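Local structure of transcriptional regulator (Pyrococcus horikoshii, 1UDD) at residues L53-A58 / L75-V80; V59-A64 / A121-I126. The protein is an all-helical protein of the TenA/THI-4/PQQC family, described as a transcriptional regulator. One frame throughout, in Å; residues are numbered along the deposited sequence.

Contact 1. Residues L53-A58 / L75-V80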
loop_
_atom_site.group_PDB
_atom_site.type_symbol
_atom_site.label_atom_id
_atom_site.label_comp_id
_atom_site.label_asym_id
_atom_site.label_seq_id
_atom_site.Cartn_x
_atom_site.Cartn_y
_atom_site.Cartn_z
ATOM N N LEU A 53 8.027 13.503 -3.566
ATOM C CA LEU A 53 7.138 13.693 -4.708
ATOM C C LEU A 53 7.224 12.427 -5.559
ATOM O O LEU A 53 6.229 11.941 -6.091
ATOM C CB LEU A 53 7.587 14.903 -5.519
ATOM C CG LEU A 53 6.588 15.592 -6.452
ATOM C CD1 LEU A 53 5.433 16.150 -5.627
ATOM C CD2 LEU A 53 7.293 16.730 -7.218
ATOM N N THR A 54 8.434 11.895 -5.681
ATOM C CA THR A 54 8.662 10.678 -6.457
ATOM C C THR A 54 7.938 9.467 -5.860
ATOM O O THR A 54 7.303 8.707 -6.587
ATOM C CB THR A 54 10.165 10.384 -6.556
ATOM O OG1 THR A 54 10.802 11.479 -7.223
ATOM C CG2 THR A 54 10.423 9.120 -7.340
ATOM N N ARG A 55 8.028 9.289 -4.541
ATOM C CA ARG A 55 7.365 8.162 -3.887
ATOM C C ARG A 55 5.872 8.204 -4.096
ATOM O O ARG A 55 5.253 7.178 -4.386
ATOM C CB ARG A 55 7.607 8.146 -2.367
ATOM C CG ARG A 55 8.974 7.676 -1.941
ATOM C CD ARG A 55 9.120 7.604 -0.403
ATOM N NE ARG A 55 10.536 7.667 -0.076
ATOM C CZ ARG A 55 11.380 6.673 -0.297
ATOM N NH1 ARG A 55 10.930 5.540 -0.817
ATOM N NH2 ARG A 55 12.679 6.840 -0.075
ATOM N N ALA A 56 5.280 9.385 -3.931
ATOM C CA ALA A 56 3.833 9.495 -4.080
ATOM C C ALA A 56 3.420 9.217 -5.529
ATOM O O ALA A 56 2.418 8.535 -5.773
ATOM C CB ALA A 56 3.345 10.885 -3.613
ATOM N N LEU A 57 4.200 9.717 -6.487
ATOM C CA LEU A 57 3.877 9.467 -7.886
ATOM C C LEU A 57 3.950 7.982 -8.200
ATOM O O LEU A 57 3.127 7.468 -8.966
ATOM C CB LEU A 57 4.818 10.232 -8.814
ATOM C CG LEU A 57 4.486 11.730 -8.907
ATOM C CD1 LEU A 57 5.643 12.492 -9.569
ATOM C CD2 LEU A 57 3.195 11.914 -9.667
ATOM N N ALA A 58 4.925 7.291 -7.599
ATOM C CA ALA A 58 5.077 5.863 -7.846
ATOM C C ALA A 58 3.825 5.120 -7.346
ATOM O O ALA A 58 3.280 4.279 -8.050
ATOM C CB ALA A 58 6.337 5.328 -7.148
ATOM N N LEU A 75 6.763 10.685 -15.128
ATOM C CA LEU A 75 6.864 11.894 -14.328
ATOM C C LEU A 75 7.668 11.584 -13.056
ATOM O O LEU A 75 8.487 12.396 -12.600
ATOM C CB LEU A 75 5.449 12.362 -13.973
ATOM C CG LEU A 75 5.171 13.780 -13.479
ATOM C CD1 LEU A 75 5.694 14.800 -14.488
ATOM C CD2 LEU A 75 3.657 13.944 -13.291
ATOM N N ALA A 76 7.432 10.404 -12.486
ATOM C CA ALA A 76 8.140 10.001 -11.276
ATOM C C ALA A 76 9.608 9.796 -11.631
ATOM O O ALA A 76 10.496 10.188 -10.879
ATOM C CB ALA A 76 7.554 8.710 -10.724
ATOM N N ARG A 77 9.839 9.181 -12.789
ATOM C CA ARG A 77 11.185 8.889 -13.286
ATOM C C ARG A 77 11.968 10.188 -13.518
ATOM O O ARG A 77 13.117 10.302 -13.109
ATOM C CB ARG A 77 11.083 8.064 -14.578
ATOM C CG ARG A 77 12.408 7.704 -15.226
ATOM C CD ARG A 77 12.804 8.759 -16.239
ATOM N NE ARG A 77 14.016 8.398 -16.960
ATOM C CZ ARG A 77 14.474 9.058 -18.019
ATOM N NH1 ARG A 77 13.818 10.115 -18.481
ATOM N NH2 ARG A 77 15.585 8.657 -18.621
ATOM N N ASP A 78 11.330 11.170 -14.147
ATOM C CA ASP A 78 11.970 12.450 -14.396
ATOM C C ASP A 78 12.322 13.167 -13.107
ATOM O O ASP A 78 13.333 13.863 -13.045
ATOM C CB ASP A 78 11.071 13.341 -15.237
ATOM C CG ASP A 78 10.963 12.868 -16.664
ATOM O OD1 ASP A 78 11.669 11.902 -17.032
ATOM O OD2 ASP A 78 10.173 13.467 -17.416
ATOM N N GLU A 79 11.494 13.017 -12.080
ATOM C CA GLU A 79 11.788 13.670 -10.807
ATOM C C GLU A 79 13.129 13.205 -10.275
ATOM O O GLU A 79 13.914 14.006 -9.788
ATOM C CB GLU A 79 10.746 13.347 -9.733
ATOM C CG GLU A 79 9.641 14.367 -9.566
ATOM C CD GLU A 79 10.154 15.769 -9.319
ATOM O OE1 GLU A 79 10.627 16.086 -8.201
ATOM O OE2 GLU A 79 10.080 16.562 -10.264
ATOM N N VAL A 80 13.388 11.904 -10.356
ATOM C CA VAL A 80 14.633 11.361 -9.822
ATOM C C VAL A 80 15.776 11.161 -10.800
ATOM O O VAL A 80 16.756 10.516 -10.477
ATOM C CB VAL A 80 14.379 10.043 -9.063
ATOM C CG1 VAL A 80 13.742 10.348 -7.727
ATOM C CG2 VAL A 80 13.495 9.123 -9.883
#
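Thr-54 and Ala-76 face each other where the segments run nearly antiparallel, their directions 161° apart and their axes 8.7 Å apart at closest; the two CA atoms stand 4.9 Å from each other, consistent with the small side chain of Ala-76, whose CB packs on Leu-57 CB at 3.7 Å. Leu-57 CG lies beside its own backbone N (chi1 -76°), and from there CD1 reaches over the backbone of Ala-76 and meets Leu-75 CG at 4.1 Å. Helices 36-63 and 68-79 form an antiparallel alpha-hairpin within the all-helical TenA-type fold, and no hydrogen bond links the two segments. Thr-54 OG1 hydrogen-bonds back to Leu-50 O and is pressed against Glu-79 CB at 3.1 Å and Val-80 CG1 at 3.2 Å, while its CG2, anti to the backbone N, turns to Val-80 CG1 at 3.6 Å. Val-80 is the first residue to leave helical geometry, so this methyl contact lies at the C-terminal end of helix 68-79. Glu-79 bends at chi2 (-54°), bringing its carboxylate across the end of Leu-53, whose CD2 lies 3.5 Å from Glu-79 OE1. Beyond Leu-53, helix 126-146 supplies Cys-136 and Phe-137. Ile-73 of the second subunit also packs on Thr-54.

Contact 2. Residues V59-A64 / A121-I126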
loop_
_atom_site.group_PDB
_atom_site.type_symbol
_atom_site.label_atom_id
_atom_site.label_comp_id
_atom_site.label_asym_id
_atom_site.label_seq_id
_atom_site.Cartn_x
_atom_site.Cartn_y
_atom_site.Cartn_z
ATOM N N VAL A 59 3.371 5.425 -6.134
ATOM C CA VAL A 59 2.173 4.754 -5.617
ATOM C C VAL A 59 0.954 5.051 -6.512
ATOM O O VAL A 59 0.210 4.142 -6.889
ATOM C CB VAL A 59 1.860 5.181 -4.172
ATOM C CG1 VAL A 59 0.544 4.568 -3.734
ATOM C CG2 VAL A 59 2.989 4.750 -3.249
ATOM N N ILE A 60 0.744 6.315 -6.858
ATOM C CA ILE A 60 -0.383 6.641 -7.731
ATOM C C ILE A 60 -0.266 5.826 -9.029
ATOM O O ILE A 60 -1.233 5.197 -9.480
ATOM C CB ILE A 60 -0.420 8.141 -8.082
ATOM C CG1 ILE A 60 -0.676 8.959 -6.817
ATOM C CG2 ILE A 60 -1.517 8.408 -9.129
ATOM C CD1 ILE A 60 -0.686 10.447 -7.059
ATOM N N SER A 61 0.927 5.791 -9.606
ATOM C CA SER A 61 1.102 5.045 -10.851
ATOM C C SER A 61 0.834 3.551 -10.668
ATOM O O SER A 61 0.259 2.896 -11.548
ATOM C CB SER A 61 2.508 5.245 -11.412
ATOM O OG SER A 61 3.424 4.402 -10.756
ATOM N N SER A 62 1.236 3.009 -9.526
ATOM C CA SER A 62 1.040 1.588 -9.272
ATOM C C SER A 62 -0.443 1.171 -9.261
ATOM O O SER A 62 -0.772 0.000 -9.452
ATOM C CB SER A 62 1.685 1.224 -7.934
ATOM O OG SER A 62 0.909 1.714 -6.850
ATOM N N LYS A 63 -1.328 2.142 -9.074
ATOM C CA LYS A 63 -2.764 1.896 -8.981
ATOM C C LYS A 63 -3.556 2.351 -10.203
ATOM O O LYS A 63 -4.705 1.962 -10.403
ATOM C CB LYS A 63 -3.297 2.597 -7.726
ATOM C CG LYS A 63 -2.540 2.180 -6.464
ATOM C CD LYS A 63 -2.800 3.117 -5.272
ATOM C CE LYS A 63 -4.252 3.134 -4.819
ATOM N NZ LYS A 63 -4.402 3.994 -3.592
ATOM N N ALA A 64 -2.924 3.166 -11.024
ATOM C CA ALA A 64 -3.568 3.697 -12.195
ATOM C C ALA A 64 -3.732 2.688 -13.320
ATOM O O ALA A 64 -3.084 1.645 -13.362
ATOM C CB ALA A 64 -2.788 4.908 -12.687
ATOM N N ALA A 121 -1.904 9.273 -1.515
ATOM C CA ALA A 121 -1.778 8.423 -2.696
ATOM C C ALA A 121 -2.193 6.985 -2.332
ATOM O O ALA A 121 -2.826 6.278 -3.115
ATOM C CB ALA A 121 -0.338 8.424 -3.178
ATOM N N TYR A 122 -1.818 6.558 -1.131
ATOM C CA TYR A 122 -2.129 5.217 -0.679
ATOM C C TYR A 122 -3.604 4.984 -0.373
ATOM O O TYR A 122 -4.200 4.014 -0.834
ATOM C CB TYR A 122 -1.291 4.860 0.568
ATOM C CG TYR A 122 -1.764 3.582 1.226
ATOM C CD1 TYR A 122 -2.701 3.618 2.252
ATOM C CD2 TYR A 122 -1.365 2.326 0.735
ATOM C CE1 TYR A 122 -3.243 2.445 2.776
ATOM C CE2 TYR A 122 -1.908 1.146 1.244
ATOM C CZ TYR A 122 -2.852 1.213 2.269
ATOM O OH TYR A 122 -3.427 0.062 2.778
ATOM N N LYS A 123 -4.205 5.860 0.406
ATOM C CA LYS A 123 -5.593 5.627 0.747
ATOM C C LYS A 123 -6.649 6.018 -0.259
ATOM O O LYS A 123 -7.725 5.422 -0.256
ATOM C CB LYS A 123 -5.926 6.241 2.104
ATOM C CG LYS A 123 -5.529 7.662 2.269
ATOM C CD LYS A 123 -5.796 8.100 3.693
ATOM C CE LYS A 123 -5.310 9.514 3.909
ATOM N NZ LYS A 123 -5.842 10.062 5.175
ATOM N N GLY A 124 -6.347 6.954 -1.154
ATOM C CA GLY A 124 -7.374 7.389 -2.096
ATOM C C GLY A 124 -7.209 6.895 -3.504
ATOM O O GLY A 124 -6.193 6.256 -3.811
ATOM N N ASN A 125 -8.205 7.170 -4.354
ATOM C CA ASN A 125 -8.143 6.779 -5.765
ATOM C C ASN A 125 -7.088 7.673 -6.451
ATOM O O ASN A 125 -6.455 8.510 -5.781
ATOM C CB ASN A 125 -9.517 6.941 -6.444
ATOM C CG ASN A 125 -10.121 8.332 -6.252
ATOM O OD1 ASN A 125 -9.418 9.345 -6.312
ATOM N ND2 ASN A 125 -11.442 8.381 -6.030
ATOM N N ILE A 126 -6.898 7.531 -7.764
ATOM C CA ILE A 126 -5.872 8.329 -8.444
ATOM C C ILE A 126 -6.152 9.823 -8.460
ATOM O O ILE A 126 -5.232 10.637 -8.331
ATOM C CB ILE A 126 -5.640 7.861 -9.892
ATOM C CG1 ILE A 126 -6.780 8.318 -10.781
ATOM C CG2 ILE A 126 -5.520 6.345 -9.921
ATOM C CD1 ILE A 126 -6.388 8.485 -12.227
#
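Lys-63 NZ is gripped by three backbone carbonyls at the end of helix 108-123: Ala-121 O at 2.8 Å, Tyr-122 O at 2.8 Å and Gly-124 O at 2.9 Å. The ammonium lies in the carbonyl plane of Ala-121, is tilted 24° from that of Gly-124, and sits above that of Tyr-122, away from its lone pairs. A bend at chi3 (63°) in an otherwise extended chain turns the lysine tip into this group of oxygens. Gly-124 is the first residue to leave helical geometry, so the lysine binds carbonyls at and just past the C-terminal end of helix 108-123, where its positive charge would probably be favoured by the helix dipole. Beneath the polar grip, Ala-121 CB touches both Ile-60 CG1 (3.7 Å) and Val-59 CG1 (4.0 Å). Ile-126 CG2 rests on Ala-64 CB at 4.1 Å, and Ile-126 CB meets Ile-60 CG2. The Tyr-122 side chain starts out away from 59-64, and its OH hydrogen-bonds Ser-62 OG of the third subunit. Ile-60 also packs on Leu-72 of helix 68-79 and on Leu-130 and Leu-133 of helix 126-146, which places the end of helix 36-63 among three other helices.

How the contacts relate
From the N terminus, the chain enters both contacts on helix 36-63, which supplies 53-58 to contact 1 and then directly 59-64 to contact 2. Contact 1 closes first, after 16 residues: the end of helix 36-63, a short turn and the first part of helix 68-79. Contact 2 closes later, after helices 68-79, 82-93 and 98-103, at the end of helix 108-123. Since 75-80 lies between the two segments of contact 2, the closures cross instead of nesting. Helix 36-63 is thus tied to helix 68-79 and to the end of helix 108-123. The centres are about 13 Å apart, Ala-56 O touches Ala-121 CB at 3.8 Å, and both contacts reach the second subunit.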